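PDB 6DHT: xyloglucan-specific endo-beta-1,4-glucanase BoGH9A from Bacteroides ovatus, which hydrolyses internal beta-1,4-glucosidic linkages in the backbone of xyloglucan, releasing xyloglucan oligosaccharides. Local coordinates for residues W132-G137 with V249-C254; Y411-I416 with D461-N466; H425-N430 with A467-D472. One frame throughout, in Å; residues are numbered along the deposited sequence.

Contact 1. Residues W132-G137 with V249-C254; sequences WHRMAG and VKPVDC
Gly137 and Pro251 bring together two long surface loops of the glycoside hydrolase family 9 catalytic domain, the second loop turning through a 3-10 segment at 251-253. The buried side of the contact is made without hydrogen bonds between the segments. Gly137 CA lies 4.1 Å from Pro251 CB, and a beta carbon on the glycine would clash with that same proline atom, consistent with the absence of a side chain at this position. On the neighbouring flank Arg134 passes the proline ring, its NE 4.3 Å from Pro251 CG, while its guanidinium is held elsewhere, NH1 bonding to Tyr117 O. Leu500 of helix 499-503 touches both Arg134 and Pro251. The side chain of Pro251 is about 11 Å from that of Asp171, the predicted nucleophile, which probably puts the contact at the margin of the active-site cleft. On the exposed side, formed by Met135, Ala136 and Val252, few atoms touch: Met135 CB is 4.3 Å from Val252 CG1, and the thioether leads away from the partner loop. One approach there is nevertheless short, and it is to backbone rather than side chain, Val252 CG1 lying 3.3 Å from Ala136 O.

Contact 2. Residues Y411-I416 with D461-N466; sequences YADKVI and DVYLTN. With EDO (1,2-ethanediol), chain N.
A pair of packed helices, 395-416 and 461-474, meets where the aromatic ring of Tyr463 reaches over to Ala412 and Asp413. Over the segments concerned the axes approach to 10.7 Å and their directions differ by 56°, and Tyr463 is one of the side chains that bridge the gap. It does so with its hydroxyl, which donates to Asp413 OD1 over 2.6 Å, OH to OD1. The oxygen is approached on its syn side and sits at the ring's edge near its plane; carboxylate and ring are turned only 13° from one another. Beneath this polar tip Ala412 CB presses against Tyr463 CE1 at 3.5 Å. Replacing Tyr463 by a phenylalanine would remove the hydroxyl and probably leave Asp413 OD1 without its mate on the other helix, freeing the carboxylate to turn.

Both helices belong to the helical catalytic domain of family 9, an (alpha/alpha)6 barrel, and the remainder of their interface is carried largely by Ile416, which uses two branches. Its CD1 crosses Val462 at about a right angle, 3.9 Å from Val462 CG2, and Ile416 CG2 lies 3.6 Å from Asn466 CG. A chi1 of 65°, with CG1 between the backbone N and the carbonyl carbon, turns CG2 onto the Asn466 amide and sends CD1 toward Val462. That amide is itself steadied: Asn466 ND2 bonds to Val462 O at 2.9 Å, an oxygen that also accepts from Asn466 N on its opposite face. On another flank of helix 461-474, Leu464 packs on Leu564 of helix 551-567, while a 1,2-ethanediol, probably from the crystallisation liquor, donates from O1 to Asp461 OD1 over 2.6 Å.

Contact 3. Residues H425-N430 with A467-D472; sequences HAPYGN and AYRNMD
Asn470 and Arg469, neighbours on helix 461-474 of the (alpha/alpha)6-barrel catalytic domain, grip the loop 425-430 that links two other helices, 395-416 and 439-458. The polar join is a side-chain to backbone bond: Asn470 OD1 accepts Tyr428 N at 3.1 Å with an N-H...O angle of 154°, the donor tilted 21° from the carbonyl plane. The same oxygen also lies 3.2 Å from Pro427 CD, and Tyr428 CB leans on the amide. Next along the helix, Arg469 meets the loop first with the carbons of its chain. Its CB meets Ala426 CB at 3.8 Å, and its CD comes within 3.3 Å of His425 O. The chain is extended from CG to NE, which carries the guanidinium along the loop to the His425 ring; there CD2 of the imidazole lies over one guanidinium face, 3.7 Å from Arg469 NE, with the two planes 71° apart.

A second shell holds both helix residues in these positions. Asn470 ND2 donates to Gln447 OE1 and to Cys444 O of helix 439-458, which fixes the amide's flip and leaves OD1 pointing at the loop. Tyr428, turned away at its far end, bonds through OH to Asp434 O. Round the buried guanidinium, Glu420 receives NH2 and Asn466 OD1 receives NH1, while Glu30 pairs with NE; two carboxylates there would be expected to stabilise the positive charge. Glu30 belongs to the N-terminal Ig-like domain, so this arginine also ties that domain to the catalytic one. A few residues on, Asp472 extends the same junction, its OD1 accepting Asn21 ND2.

How the contacts relate
All six segments belong to the family 9 catalytic domain, yet they form two separate regions. Contact 1 closes first along the chain and lies on the opposite side of the chain's centre from the others: its centre is about 44 Å from that of contact 2 and about 37 Å from that of contact 3. Contacts 2 and 3 are about 10 Å apart between centres, share helix 461-474 and have alternating segments. They touch directly, Asn466 OD1 lying 3.3 Å from Pro427 CG. Together they join barrel helices and, through Arg469, reach the N-terminal Ig-like domain, whereas contact 1 joins surface loops across the catalytic domain, on the side of the predicted nucleophile.

Contact 1. Residues W132-G137 with V249-C254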
ATOM      1  N   TRP A 132      -1.948 -20.585   8.934  1.00 19.76           N
ATOM      2  CA  TRP A 132      -0.909 -19.682   9.454  1.00 18.44           C
ATOM      3  C   TRP A 132      -1.297 -19.097  10.800  1.00 20.82           C
ATOM      4  O   TRP A 132      -1.272 -17.880  10.994  1.00 24.44           O
ATOM      5  CB  TRP A 132      -0.613 -18.551   8.457  1.00 19.39           C
ATOM      6  CG  TRP A 132      -0.262 -19.058   7.071  1.00 18.77           C
ATOM      7  CD1 TRP A 132       0.967 -19.427   6.618  1.00 18.25           C
ATOM      8  CD2 TRP A 132      -1.167 -19.265   5.991  1.00 17.44           C
ATOM      9  NE1 TRP A 132       0.883 -19.847   5.322  1.00 18.30           N
ATOM     10  CE2 TRP A 132      -0.423 -19.753   4.910  1.00 18.62           C
ATOM     11  CE3 TRP A 132      -2.544 -19.082   5.833  1.00 19.58           C
ATOM     12  CZ2 TRP A 132      -1.007 -20.064   3.695  1.00 18.84           C
ATOM     13  CZ3 TRP A 132      -3.117 -19.385   4.635  1.00 17.81           C
ATOM     14  CH2 TRP A 132      -2.359 -19.860   3.575  1.00 18.29           C
ATOM     15  N   HIS A 133      -1.671 -19.974  11.728  1.00 21.44           N
ATOM     16  CA  HIS A 133      -2.004 -19.559  13.082  1.00 22.07           C
ATOM     17  C   HIS A 133      -0.760 -19.560  13.939  1.00 21.64           C
ATOM     18  O   HIS A 133       0.174 -20.325  13.675  1.00 23.11           O
ATOM     19  CB  HIS A 133      -3.086 -20.469  13.689  1.00 23.35           C
ATOM     20  CG  HIS A 133      -2.750 -21.926  13.651  1.00 22.57           C
ATOM     21  ND1 HIS A 133      -2.030 -22.550  14.649  1.00 31.22           N
ATOM     22  CD2 HIS A 133      -3.036 -22.886  12.738  1.00 25.95           C
ATOM     23  CE1 HIS A 133      -1.887 -23.829  14.352  1.00 29.57           C
ATOM     24  NE2 HIS A 133      -2.488 -24.060  13.200  1.00 31.44           N
ATOM     25  N   ARG A 134      -0.742 -18.691  14.943  1.00 20.36           N
ATOM     26  CA  ARG A 134       0.366 -18.638  15.889  1.00 23.34           C
ATOM     27  C   ARG A 134      -0.043 -18.030  17.210  1.00 23.77           C
ATOM     28  O   ARG A 134      -1.106 -17.432  17.345  1.00 23.80           O
ATOM     29  CB  ARG A 134       1.549 -17.870  15.299  1.00 24.34           C
ATOM     30  CG  ARG A 134       1.314 -16.386  15.085  1.00 27.01           C
ATOM     31  CD  ARG A 134       2.496 -15.695  14.382  1.00 22.66           C
ATOM     32  NE  ARG A 134       2.385 -14.254  14.564  1.00 21.78           N
ATOM     33  CZ  ARG A 134       1.793 -13.408  13.721  1.00 17.85           C
ATOM     34  NH1 ARG A 134       1.307 -13.832  12.574  1.00 18.19           N
ATOM     35  NH2 ARG A 134       1.738 -12.115  14.026  1.00 17.96           N
ATOM     36  N   MET A 135       0.829 -18.192  18.192  1.00 30.46           N
ATOM     37  CA  MET A 135       0.604 -17.635  19.512  1.00 33.43           C
ATOM     38  C   MET A 135       0.859 -16.143  19.464  1.00 27.47           C
ATOM     39  O   MET A 135       1.466 -15.642  18.519  1.00 26.76           O
ATOM     40  CB  MET A 135       1.565 -18.276  20.517  1.00 37.17           C
ATOM     41  CG  MET A 135       1.485 -19.796  20.554  1.00 45.59           C
ATOM     42  SD  MET A 135      -0.055 -20.394  21.276  1.00 61.63           S
ATOM     43  CE  MET A 135       0.410 -20.353  23.008  1.00 53.71           C
ATOM     44  N   ALA A 136       0.408 -15.436  20.491  1.00 27.65           N
ATOM     45  CA  ALA A 136       0.726 -14.027  20.624  1.00 24.65           C
ATOM     46  C   ALA A 136       2.253 -13.820  20.701  1.00 26.79           C
ATOM     47  O   ALA A 136       2.997 -14.640  21.263  1.00 28.42           O
ATOM     48  CB  ALA A 136       0.040 -13.461  21.844  1.00 29.34           C
ATOM     49  N   GLY A 137       2.714 -12.715  20.126  1.00 23.79           N
ATOM     50  CA  GLY A 137       4.103 -12.316  20.199  1.00 23.59           C
ATOM     51  C   GLY A 137       4.240 -10.809  20.362  1.00 24.12           C
ATOM     52  O   GLY A 137       3.326 -10.063  20.052  1.00 22.50           O
ATOM     53  N   VAL A 249      13.640 -15.665  13.184  1.00 18.63           N
ATOM     54  CA  VAL A 249      13.082 -16.478  14.251  1.00 19.61           C
ATOM     55  C   VAL A 249      11.626 -16.102  14.482  1.00 18.85           C
ATOM     56  O   VAL A 249      11.187 -15.029  14.063  1.00 18.83           O
ATOM     57  CB  VAL A 249      13.856 -16.274  15.559  1.00 23.81           C
ATOM     58  CG1 VAL A 249      15.336 -16.618  15.349  1.00 22.03           C
ATOM     59  CG2 VAL A 249      13.747 -14.871  16.071  1.00 24.91           C
ATOM     60  N   LYS A 250      10.887 -16.976  15.152  1.00 18.64           N
ATOM     61  CA  LYS A 250       9.490 -16.713  15.453  1.00 18.08           C
ATOM     62  C   LYS A 250       9.362 -15.579  16.465  1.00 21.20           C
ATOM     63  O   LYS A 250      10.247 -15.366  17.288  1.00 19.03           O
ATOM     64  CB  LYS A 250       8.826 -17.958  16.035  1.00 18.55           C
ATOM     65  CG  LYS A 250       8.765 -19.164  15.153  1.00 23.32           C
ATOM     66  CD  LYS A 250       8.363 -20.388  16.002  1.00 32.10           C
ATOM     67  CE  LYS A 250       8.575 -21.708  15.281  1.00 39.66           C
ATOM     68  NZ  LYS A 250       7.416 -22.046  14.428  1.00 44.33           N
ATOM     69  N   PRO A 251       8.248 -14.841  16.434  1.00 18.71           N
ATOM     70  CA  PRO A 251       8.116 -13.775  17.436  1.00 18.70           C
ATOM     71  C   PRO A 251       8.297 -14.222  18.901  1.00 22.45           C
ATOM     72  O   PRO A 251       8.930 -13.514  19.687  1.00 22.09           O
ATOM     73  CB  PRO A 251       6.696 -13.257  17.194  1.00 20.38           C
ATOM     74  CG  PRO A 251       6.474 -13.478  15.751  1.00 18.64           C
ATOM     75  CD  PRO A 251       7.180 -14.775  15.424  1.00 21.35           C
ATOM     76  N   VAL A 252       7.784 -15.393  19.261  1.00 21.88           N
ATOM     77  CA  VAL A 252       7.906 -15.861  20.639  1.00 23.74           C
ATOM     78  C   VAL A 252       9.347 -16.148  21.052  1.00 24.23           C
ATOM     79  O   VAL A 252       9.645 -16.212  22.246  1.00 31.78           O
ATOM     80  CB  VAL A 252       7.030 -17.096  20.900  1.00 26.62           C
ATOM     81  CG1 VAL A 252       5.559 -16.721  20.802  1.00 30.23           C
ATOM     82  CG2 VAL A 252       7.371 -18.209  19.958  1.00 25.86           C
ATOM     83  N   ASP A 253      10.239 -16.308  20.077  1.00 24.21           N
ATOM     84  CA  ASP A 253      11.658 -16.555  20.358  1.00 23.26           C
ATOM     85  C   ASP A 253      12.529 -15.284  20.346  1.00 29.16           C
ATOM     86  O   ASP A 253      13.755 -15.348  20.538  1.00 25.53           O
ATOM     87  CB  ASP A 253      12.179 -17.602  19.375  1.00 26.37           C
ATOM     88  CG  ASP A 253      11.429 -18.924  19.498  1.00 30.23           C
ATOM     89  OD1 ASP A 253      11.031 -19.269  20.630  1.00 35.67           O
ATOM     90  OD2 ASP A 253      11.208 -19.601  18.484  1.00 32.04           O
ATOM     91  N   CYS A 254      11.898 -14.130  20.150  1.00 23.93           N
ATOM     92  CA  CYS A 254      12.621 -12.867  20.150  1.00 22.30           C
ATOM     93  C   CYS A 254      12.915 -12.435  21.576  1.00 22.72           C
ATOM     94  O   CYS A 254      12.048 -12.519  22.445  1.00 24.39           O
ATOM     95  CB  CYS A 254      11.808 -11.786  19.432  1.00 21.63           C
ATOM     96  SG  CYS A 254      11.724 -12.028  17.656  1.00 20.62           S
TER

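Contact 2. Residues Y411-I416 with D461-N466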
ATOM      1  N   TYR A 411      -0.188  15.396 -14.356  1.00 17.76           N
ATOM      2  CA  TYR A 411       0.586  14.206 -14.026  1.00 18.90           C
ATOM      3  C   TYR A 411       0.021  13.009 -14.775  1.00 18.75           C
ATOM      4  O   TYR A 411       0.799  12.263 -15.393  1.00 19.51           O
ATOM      5  CB  TYR A 411       0.578  13.968 -12.510  1.00 17.54           C
ATOM      6  CG  TYR A 411       0.959  12.572 -12.076  1.00 16.87           C
ATOM      7  CD1 TYR A 411      -0.003  11.600 -11.955  1.00 17.36           C
ATOM      8  CD2 TYR A 411       2.252  12.265 -11.749  1.00 19.17           C
ATOM      9  CE1 TYR A 411       0.327  10.327 -11.541  1.00 19.54           C
ATOM     10  CE2 TYR A 411       2.598  11.002 -11.341  1.00 19.88           C
ATOM     11  CZ  TYR A 411       1.617  10.041 -11.238  1.00 19.24           C
ATOM     12  OH  TYR A 411       1.971   8.769 -10.825  1.00 20.46           O
ATOM     13  N   ALA A 412      -1.292  12.819 -14.734  1.00 18.24           N
ATOM     14  CA  ALA A 412      -1.939  11.642 -15.312  1.00 18.77           C
ATOM     15  C   ALA A 412      -1.751  11.601 -16.821  1.00 21.97           C
ATOM     16  O   ALA A 412      -1.473  10.556 -17.397  1.00 19.89           O
ATOM     17  CB  ALA A 412      -3.409  11.613 -14.979  1.00 17.74           C
ATOM     18  N   ASP A 413      -1.896  12.742 -17.473  1.00 19.91           N
ATOM     19  CA  ASP A 413      -1.745  12.790 -18.920  1.00 22.44           C
ATOM     20  C   ASP A 413      -0.337  12.401 -19.320  1.00 20.56           C
ATOM     21  O   ASP A 413      -0.142  11.705 -20.324  1.00 23.64           O
ATOM     22  CB  ASP A 413      -2.073  14.187 -19.455  1.00 26.77           C
ATOM     23  CG  ASP A 413      -3.535  14.534 -19.313  1.00 26.05           C
ATOM     24  OD1 ASP A 413      -4.361  13.625 -19.100  1.00 25.29           O
ATOM     25  OD2 ASP A 413      -3.880  15.734 -19.429  1.00 29.41           O
ATOM     26  N   LYS A 414       0.647  12.816 -18.540  1.00 21.01           N
ATOM     27  CA  LYS A 414       2.038  12.493 -18.836  1.00 22.49           C
ATOM     28  C   LYS A 414       2.293  10.992 -18.645  1.00 24.85           C
ATOM     29  O   LYS A 414       2.956  10.349 -19.458  1.00 24.01           O
ATOM     30  CB  LYS A 414       2.973  13.317 -17.954  1.00 25.59           C
ATOM     31  CG  LYS A 414       4.394  13.456 -18.487  1.00 41.25           C
ATOM     32  CD  LYS A 414       5.253  14.373 -17.599  1.00 46.87           C
ATOM     33  CE  LYS A 414       4.700  15.796 -17.528  1.00 51.65           C
ATOM     34  NZ  LYS A 414       4.532  16.415 -18.877  1.00 67.82           N
ATOM     35  N   VAL A 415       1.739  10.431 -17.580  1.00 20.74           N
ATOM     36  CA  VAL A 415       1.925   9.017 -17.266  1.00 20.76           C
ATOM     37  C   VAL A 415       1.375   8.108 -18.363  1.00 19.83           C
ATOM     38  O   VAL A 415       1.989   7.070 -18.662  1.00 22.45           O
ATOM     39  CB  VAL A 415       1.244   8.675 -15.901  1.00 20.73           C
ATOM     40  CG1 VAL A 415       0.969   7.170 -15.751  1.00 23.31           C
ATOM     41  CG2 VAL A 415       2.069   9.195 -14.750  1.00 21.86           C
ATOM     42  N   ILE A 416       0.245   8.463 -18.967  1.00 21.55           N
ATOM     43  CA  ILE A 416      -0.438   7.556 -19.894  1.00 22.10           C
ATOM     44  C   ILE A 416       0.047   7.724 -21.332  1.00 23.16           C
ATOM     45  O   ILE A 416      -0.313   6.939 -22.217  1.00 23.55           O
ATOM     46  CB  ILE A 416      -1.965   7.679 -19.865  1.00 25.47           C
ATOM     47  CG1 ILE A 416      -2.440   9.054 -20.342  1.00 23.01           C
ATOM     48  CG2 ILE A 416      -2.503   7.393 -18.455  1.00 23.87           C
ATOM     49  CD1 ILE A 416      -3.902   9.128 -20.609  1.00 28.43           C
ATOM     50  N   ASP A 461     -12.655   7.712 -19.029  1.00 20.43           N
ATOM     51  CA  ASP A 461     -12.385   6.287 -18.922  1.00 22.74           C
ATOM     52  C   ASP A 461     -10.919   5.948 -19.155  1.00 19.66           C
ATOM     53  O   ASP A 461     -10.424   4.987 -18.582  1.00 19.14           O
ATOM     54  CB  ASP A 461     -13.237   5.497 -19.929  1.00 22.07           C
ATOM     55  CG  ASP A 461     -14.701   5.394 -19.530  1.00 32.80           C
ATOM     56  OD1 ASP A 461     -15.032   5.451 -18.331  1.00 31.57           O
ATOM     57  OD2 ASP A 461     -15.541   5.222 -20.436  1.00 41.97           O
ATOM     58  N   VAL A 462     -10.213   6.724 -19.972  1.00 17.11           N
ATOM     59  CA  VAL A 462      -8.823   6.411 -20.295  1.00 19.45           C
ATOM     60  C   VAL A 462      -7.943   6.316 -19.041  1.00 16.78           C
ATOM     61  O   VAL A 462      -7.036   5.498 -18.965  1.00 17.16           O
ATOM     62  CB  VAL A 462      -8.251   7.427 -21.327  1.00 22.76           C
ATOM     63  CG1 VAL A 462      -8.150   8.818 -20.736  1.00 23.00           C
ATOM     64  CG2 VAL A 462      -6.930   6.967 -21.880  1.00 24.88           C
ATOM     65  N   TYR A 463      -8.210   7.150 -18.045  1.00 17.73           N
ATOM     66  CA  TYR A 463      -7.388   7.094 -16.847  1.00 15.63           C
ATOM     67  C   TYR A 463      -7.617   5.770 -16.095  1.00 15.89           C
ATOM     68  O   TYR A 463      -6.665   5.150 -15.609  1.00 14.72           O
ATOM     69  CB  TYR A 463      -7.765   8.259 -15.954  1.00 15.80           C
ATOM     70  CG  TYR A 463      -7.442   9.639 -16.501  1.00 16.47           C
ATOM     71  CD1 TYR A 463      -6.190   9.963 -16.988  1.00 18.15           C
ATOM     72  CD2 TYR A 463      -8.406  10.632 -16.489  1.00 19.49           C
ATOM     73  CE1 TYR A 463      -5.905  11.223 -17.452  1.00 22.27           C
ATOM     74  CE2 TYR A 463      -8.128  11.894 -16.933  1.00 19.14           C
ATOM     75  CZ  TYR A 463      -6.893  12.193 -17.412  1.00 22.90           C
ATOM     76  OH  TYR A 463      -6.619  13.461 -17.871  1.00 24.96           O
ATOM     77  N   LEU A 464      -8.867   5.353 -15.993  1.00 15.44           N
ATOM     78  CA  LEU A 464      -9.211   4.103 -15.324  1.00 16.09           C
ATOM     79  C   LEU A 464      -8.670   2.896 -16.095  1.00 18.23           C
ATOM     80  O   LEU A 464      -8.158   1.947 -15.505  1.00 15.08           O
ATOM     81  CB  LEU A 464     -10.714   4.014 -15.117  1.00 18.41           C
ATOM     82  CG  LEU A 464     -11.206   2.809 -14.334  1.00 20.66           C
ATOM     83  CD1 LEU A 464     -10.600   2.830 -12.952  1.00 22.39           C
ATOM     84  CD2 LEU A 464     -12.707   2.809 -14.265  1.00 23.47           C
ATOM     85  N   THR A 465      -8.757   2.954 -17.422  1.00 15.76           N
ATOM     86  CA  THR A 465      -8.246   1.887 -18.257  1.00 16.71           C
ATOM     87  C   THR A 465      -6.779   1.683 -17.957  1.00 16.46           C
ATOM     88  O   THR A 465      -6.298   0.531 -17.864  1.00 14.64           O
ATOM     89  CB  THR A 465      -8.450   2.247 -19.731  1.00 15.97           C
ATOM     90  OG1 THR A 465      -9.843   2.242 -20.008  1.00 18.20           O
ATOM     91  CG2 THR A 465      -7.804   1.221 -20.640  1.00 20.11           C
ATOM     92  N   ASN A 466      -6.036   2.774 -17.812  1.00 14.97           N
ATOM     93  CA  ASN A 466      -4.624   2.689 -17.520  1.00 14.09           C
ATOM     94  C   ASN A 466      -4.300   2.182 -16.102  1.00 13.28           C
ATOM     95  O   ASN A 466      -3.279   1.537 -15.878  1.00 13.81           O
ATOM     96  CB  ASN A 466      -3.929   4.015 -17.862  1.00 15.89           C
ATOM     97  CG  ASN A 466      -3.621   4.119 -19.343  1.00 14.90           C
ATOM     98  OD1 ASN A 466      -2.627   3.559 -19.790  1.00 17.66           O
ATOM     99  ND2 ASN A 466      -4.453   4.825 -20.089  1.00 18.02           N
TER
HETATM  100  C1  EDO N 613     -14.034   2.341 -18.284  1.00 40.55           C
HETATM  101  O1  EDO N 613     -14.466   3.214 -17.234  1.00 46.03           O
HETATM  102  C2  EDO N 613     -12.510   2.319 -18.334  1.00 34.93           C
HETATM  103  O2  EDO N 613     -12.002   1.202 -17.590  1.00 37.39           O

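Contact 3. Residues H425-N430 with A467-D472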
ATOM      1  N   HIS A 425       2.037  -3.145 -22.483  1.00 18.65           N
ATOM      2  CA  HIS A 425       0.751  -2.471 -22.606  1.00 17.36           C
ATOM      3  C   HIS A 425       0.288  -1.838 -21.269  1.00 15.35           C
ATOM      4  O   HIS A 425      -0.837  -2.055 -20.830  1.00 17.84           O
ATOM      5  CB  HIS A 425      -0.321  -3.420 -23.157  1.00 18.09           C
ATOM      6  CG  HIS A 425      -1.376  -2.733 -23.963  1.00 21.54           C
ATOM      7  ND1 HIS A 425      -1.164  -2.316 -25.262  1.00 23.95           N
ATOM      8  CD2 HIS A 425      -2.644  -2.371 -23.657  1.00 23.37           C
ATOM      9  CE1 HIS A 425      -2.256  -1.732 -25.721  1.00 27.59           C
ATOM     10  NE2 HIS A 425      -3.173  -1.757 -24.769  1.00 27.07           N
ATOM     11  N   ALA A 426       1.176  -1.102 -20.626  1.00 15.85           N
ATOM     12  CA  ALA A 426       0.844  -0.408 -19.362  1.00 15.69           C
ATOM     13  C   ALA A 426       1.698   0.820 -19.202  1.00 17.76           C
ATOM     14  O   ALA A 426       2.807   0.888 -19.691  1.00 18.22           O
ATOM     15  CB  ALA A 426       1.040  -1.313 -18.141  1.00 16.51           C
ATOM     16  N   PRO A 427       1.196   1.816 -18.447  1.00 15.32           N
ATOM     17  CA  PRO A 427       2.046   2.981 -18.220  1.00 17.68           C
ATOM     18  C   PRO A 427       3.335   2.654 -17.481  1.00 19.53           C
ATOM     19  O   PRO A 427       4.381   3.252 -17.730  1.00 21.54           O
ATOM     20  CB  PRO A 427       1.168   3.894 -17.359  1.00 18.44           C
ATOM     21  CG  PRO A 427      -0.192   3.435 -17.506  1.00 21.96           C
ATOM     22  CD  PRO A 427      -0.186   2.016 -17.975  1.00 16.61           C
ATOM     23  N   TYR A 428       3.244   1.713 -16.548  1.00 14.97           N
ATOM     24  CA  TYR A 428       4.384   1.280 -15.766  1.00 16.73           C
ATOM     25  C   TYR A 428       5.151   0.145 -16.458  1.00 15.86           C
ATOM     26  O   TYR A 428       4.547  -0.786 -16.976  1.00 16.42           O
ATOM     27  CB  TYR A 428       3.908   0.794 -14.389  1.00 16.05           C
ATOM     28  CG  TYR A 428       5.049   0.227 -13.578  1.00 15.71           C
ATOM     29  CD1 TYR A 428       5.893   1.049 -12.839  1.00 16.08           C
ATOM     30  CD2 TYR A 428       5.346  -1.131 -13.592  1.00 14.04           C
ATOM     31  CE1 TYR A 428       6.951   0.543 -12.119  1.00 17.30           C
ATOM     32  CE2 TYR A 428       6.407  -1.642 -12.876  1.00 15.56           C
ATOM     33  CZ  TYR A 428       7.224  -0.804 -12.154  1.00 16.45           C
ATOM     34  OH  TYR A 428       8.287  -1.300 -11.419  1.00 16.43           O
ATOM     35  N   GLY A 429       6.478   0.243 -16.460  1.00 17.46           N
ATOM     36  CA  GLY A 429       7.330  -0.901 -16.749  1.00 17.63           C
ATOM     37  C   GLY A 429       8.188  -0.792 -17.985  1.00 21.78           C
ATOM     38  O   GLY A 429       8.820  -1.772 -18.336  1.00 19.09           O
ATOM     39  N   ASN A 430       8.217   0.372 -18.627  1.00 18.52           N
ATOM     40  CA  ASN A 430       9.008   0.536 -19.850  1.00 20.90           C
ATOM     41  C   ASN A 430      10.101   1.594 -19.751  1.00 22.78           C
ATOM     42  O   ASN A 430      10.651   2.030 -20.775  1.00 28.05           O
ATOM     43  CB  ASN A 430       8.116   0.828 -21.047  1.00 20.36           C
ATOM     44  CG  ASN A 430       8.748   0.394 -22.364  1.00 21.91           C
ATOM     45  OD1 ASN A 430       9.415  -0.640 -22.443  1.00 22.19           O
ATOM     46  ND2 ASN A 430       8.552   1.194 -23.391  1.00 25.81           N
ATOM     47  N   ALA A 467      -5.194   2.451 -15.148  1.00 13.56           N
ATOM     48  CA  ALA A 467      -5.034   1.929 -13.804  1.00 13.77           C
ATOM     49  C   ALA A 467      -5.156   0.409 -13.816  1.00 12.98           C
ATOM     50  O   ALA A 467      -4.362  -0.285 -13.183  1.00 12.76           O
ATOM     51  CB  ALA A 467      -6.036   2.548 -12.866  1.00 13.91           C
ATOM     52  N   TYR A 468      -6.120  -0.121 -14.557  1.00 12.16           N
ATOM     53  CA  TYR A 468      -6.243  -1.584 -14.693  1.00 11.66           C
ATOM     54  C   TYR A 468      -5.019  -2.190 -15.381  1.00 13.76           C
ATOM     55  O   TYR A 468      -4.602  -3.279 -15.031  1.00 14.10           O
ATOM     56  CB  TYR A 468      -7.524  -2.004 -15.431  1.00 12.68           C
ATOM     57  CG  TYR A 468      -8.809  -1.873 -14.642  1.00 13.55           C
ATOM     58  CD1 TYR A 468      -9.195  -2.849 -13.714  1.00 13.18           C
ATOM     59  CD2 TYR A 468      -9.696  -0.846 -14.898  1.00 15.66           C
ATOM     60  CE1 TYR A 468     -10.403  -2.751 -13.016  1.00 12.26           C
ATOM     61  CE2 TYR A 468     -10.892  -0.735 -14.184  1.00 16.79           C
ATOM     62  CZ  TYR A 468     -11.246  -1.700 -13.271  1.00 14.26           C
ATOM     63  OH  TYR A 468     -12.448  -1.561 -12.593  1.00 16.77           O
ATOM     64  N   ARG A 469      -4.432  -1.466 -16.330  1.00 13.23           N
ATOM     65  CA  ARG A 469      -3.229  -1.980 -17.003  1.00 14.25           C
ATOM     66  C   ARG A 469      -2.086  -2.189 -16.013  1.00 14.39           C
ATOM     67  O   ARG A 469      -1.362  -3.191 -16.075  1.00 14.16           O
ATOM     68  CB  ARG A 469      -2.778  -1.055 -18.135  1.00 14.78           C
ATOM     69  CG  ARG A 469      -3.726  -1.021 -19.309  1.00 15.99           C
ATOM     70  CD  ARG A 469      -3.345   0.037 -20.341  1.00 15.45           C
ATOM     71  NE  ARG A 469      -4.268   0.059 -21.470  1.00 16.31           N
ATOM     72  CZ  ARG A 469      -4.375   1.075 -22.325  1.00 20.32           C
ATOM     73  NH1 ARG A 469      -3.619   2.158 -22.192  1.00 18.66           N
ATOM     74  NH2 ARG A 469      -5.233   1.010 -23.321  1.00 21.03           N
ATOM     75  N   ASN A 470      -1.895  -1.245 -15.097  1.00 12.51           N
ATOM     76  CA  ASN A 470      -0.843  -1.372 -14.103  1.00 12.69           C
ATOM     77  C   ASN A 470      -1.125  -2.518 -13.142  1.00 12.95           C
ATOM     78  O   ASN A 470      -0.195  -3.211 -12.709  1.00 14.14           O
ATOM     79  CB  ASN A 470      -0.655  -0.068 -13.306  1.00 15.43           C
ATOM     80  CG  ASN A 470       0.279   0.901 -13.981  1.00 15.89           C
ATOM     81  OD1 ASN A 470       0.616   0.738 -15.144  1.00 16.45           O
ATOM     82  ND2 ASN A 470       0.668   1.952 -13.265  1.00 16.17           N
ATOM     83  N   MET A 471      -2.395  -2.720 -12.795  1.00 11.73           N
ATOM     84  CA  MET A 471      -2.749  -3.905 -12.014  1.00 12.51           C
ATOM     85  C   MET A 471      -2.424  -5.216 -12.767  1.00 12.94           C
ATOM     86  O   MET A 471      -1.887  -6.152 -12.168  1.00 12.19           O
ATOM     87  CB  MET A 471      -4.218  -3.865 -11.535  1.00 12.57           C
ATOM     88  CG  MET A 471      -4.598  -5.053 -10.676  1.00 12.83           C
ATOM     89  SD  MET A 471      -3.598  -5.195  -9.141  1.00 16.12           S
ATOM     90  CE  MET A 471      -4.473  -3.985  -8.222  1.00 13.33           C
ATOM     91  N   ASP A 472      -2.743  -5.280 -14.055  1.00 12.45           N
ATOM     92  CA  ASP A 472      -2.417  -6.461 -14.842  1.00 12.46           C
ATOM     93  C   ASP A 472      -0.918  -6.752 -14.764  1.00 14.66           C
ATOM     94  O   ASP A 472      -0.507  -7.924 -14.726  1.00 14.65           O
ATOM     95  CB  ASP A 472      -2.795  -6.239 -16.298  1.00 13.73           C
ATOM     96  CG  ASP A 472      -4.278  -6.447 -16.584  1.00 20.11           C
ATOM     97  OD1 ASP A 472      -5.130  -6.555 -15.679  1.00 16.74           O
ATOM     98  OD2 ASP A 472      -4.621  -6.518 -17.786  1.00 30.46           O
TER